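Local coordinates for LPXTG cell wall surface protein (Streptococcus gordonii, PDB 7AVH) that probably serves as a cell-wall-anchored streptococcal adhesin, in which tandem SHIRT repeats such as the two present here likely set the reach from the cell surface, at residues L17-E20 with V21-L24. Residues are numbered along the deposited sequence; the frame is centred on the assembly and turned at random.
Sequences LPQE and VKDL
Gln-19 and Asp-23 join side chains across one turn of the short helix 19-22, on the surface of the first of the two SHIRT domains in this chain. Along Gln-19, CB leads away from the following turn, but CG, anti to the backbone N (chi1 -174°), comes within 3.6 Å of Asp-23 OD1. A bend at chi2 then turns the amide forward along the outside of the helix, toward Asp-23. CD passes the same oxygen, and NE2 donates a nearly straight hydrogen bond to Asp-23 OD1 at 2.8 Å (166° at the hydrogen). The acceptor lies almost in the amide plane, whereas the amide nitrogen meets OD1 from well above the carboxylate plane; the two flat groups are turned 43° apart. NE2 also rests against Lys-22 CB at 3.8 Å.

The backbone repeats the link: Asp-23 N bonds to Gln-19 O at 2.8 Å. Just before it, Pro-18 at the N-cap position offers its carbonyl O to Lys-22 N at 3.2 Å and more weakly to Val-21 N. The straight Lys-22 chain runs back over this first turn, bringing CE to 3.5 Å from Leu-17 O.

The inner face is apolar. Val-21, buried, sets CG1 against Leu-17 CD2 and CG2 at 3.9 Å from Pro-18 CG, while Phe-8, Trp-55 and Trp-78 of the beta-sheet receive Leu-17 and Val-21. This brief helix therefore divides its chemistry: aliphatic groups fasten it to the sheet, while on its exposed side the Gln-19 amide joins the backbone bond in tying Gln-19 to Asp-23, and its N-H dipole probably stabilises the negative charge of the carboxylate.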
loop_
_atom_site.group_PDB
_atom_site.type_symbol
_atom_site.label_atom_id
_atom_site.label_comp_id
_atom_site.label_asym_id
_atom_site.label_seq_id
_atom_site.Cartn_x
_atom_site.Cartn_y
_atom_site.Cartn_z
ATOM N N LEU A 17 -9.886 11.507 5.812
ATOM C CA LEU A 17 -8.825 12.498 5.969
ATOM C C LEU A 17 -8.272 12.481 7.385
ATOM O O LEU A 17 -9.030 12.464 8.352
ATOM C CB LEU A 17 -9.348 13.934 5.748
ATOM C CG LEU A 17 -9.853 14.224 4.350
ATOM C CD1 LEU A 17 -10.392 15.655 4.297
ATOM C CD2 LEU A 17 -8.836 14.050 3.266
ATOM N N PRO A 18 -6.934 12.568 7.511
ATOM C CA PRO A 18 -6.301 12.711 8.805
ATOM C C PRO A 18 -6.439 14.151 9.327
ATOM O O PRO A 18 -6.606 15.101 8.528
ATOM C CB PRO A 18 -4.859 12.312 8.506
ATOM C CG PRO A 18 -4.615 12.764 7.182
ATOM C CD PRO A 18 -5.915 12.563 6.445
ATOM N N GLN A 19 -6.175 14.340 10.610
ATOM C CA GLN A 19 -6.267 15.671 11.202
ATOM C C GLN A 19 -5.244 16.595 10.566
ATOM O O GLN A 19 -5.532 17.798 10.405
ATOM C CB GLN A 19 -6.031 15.594 12.702
ATOM C CG GLN A 19 -6.270 16.947 13.366
ATOM C CD GLN A 19 -7.674 17.417 13.167
ATOM O OE1 GLN A 19 -8.646 16.744 13.438
ATOM N NE2 GLN A 19 -7.801 18.643 12.766
ATOM N N GLU A 20 -4.097 16.147 10.143
ATOM C CA GLU A 20 -3.054 17.009 9.546
ATOM C C GLU A 20 -3.572 17.614 8.248
ATOM O O GLU A 20 -3.117 18.736 7.904
ATOM C CB GLU A 20 -1.762 16.255 9.342
ATOM C CG GLU A 20 -1.077 15.916 10.663
ATOM C CD GLU A 20 -1.590 14.685 11.412
ATOM O OE1 GLU A 20 -2.479 13.934 10.865
ATOM O OE2 GLU A 20 -1.099 14.486 12.536
ATOM N N VAL A 21 -4.404 16.954 7.517
ATOM C CA VAL A 21 -4.999 17.526 6.315
ATOM C C VAL A 21 -6.061 18.519 6.759
ATOM O O VAL A 21 -6.150 19.681 6.235
ATOM C CB VAL A 21 -5.540 16.514 5.322
ATOM C CG1 VAL A 21 -6.423 17.128 4.256
ATOM C CG2 VAL A 21 -4.348 15.759 4.697
ATOM N N LYS A 22 -6.962 18.145 7.639
ATOM C CA LYS A 22 -8.036 19.024 8.116
ATOM C C LYS A 22 -7.430 20.295 8.690
ATOM O O LYS A 22 -8.086 21.371 8.499
ATOM C CB LYS A 22 -8.905 18.274 9.115
ATOM C CG LYS A 22 -9.651 17.108 8.509
ATOM C CD LYS A 22 -10.519 16.395 9.525
ATOM C CE LYS A 22 -11.165 15.133 9.081
ATOM N NZ LYS A 22 -11.970 14.617 10.225
ATOM N N ASP A 23 -6.294 20.276 9.293
ATOM C CA ASP A 23 -5.635 21.430 9.885
ATOM C C ASP A 23 -5.299 22.492 8.812
ATOM O O ASP A 23 -5.071 23.662 9.220
ATOM C CB ASP A 23 -4.329 21.051 10.607
ATOM C CG ASP A 23 -4.510 20.301 11.933
ATOM O OD1 ASP A 23 -5.597 20.374 12.531
ATOM O OD2 ASP A 23 -3.480 19.687 12.404
ATOM N N LEU A 24 -5.256 22.152 7.553
ATOM C CA LEU A 24 -4.899 23.028 6.439
ATOM C C LEU A 24 -6.151 23.702 5.820
ATOM O O LEU A 24 -5.966 24.399 4.812
ATOM C CB LEU A 24 -4.089 22.250 5.391
ATOM C CG LEU A 24 -2.785 21.641 5.896
ATOM C CD1 LEU A 24 -2.214 20.733 4.857
ATOM C CD2 LEU A 24 -1.791 22.706 6.319
#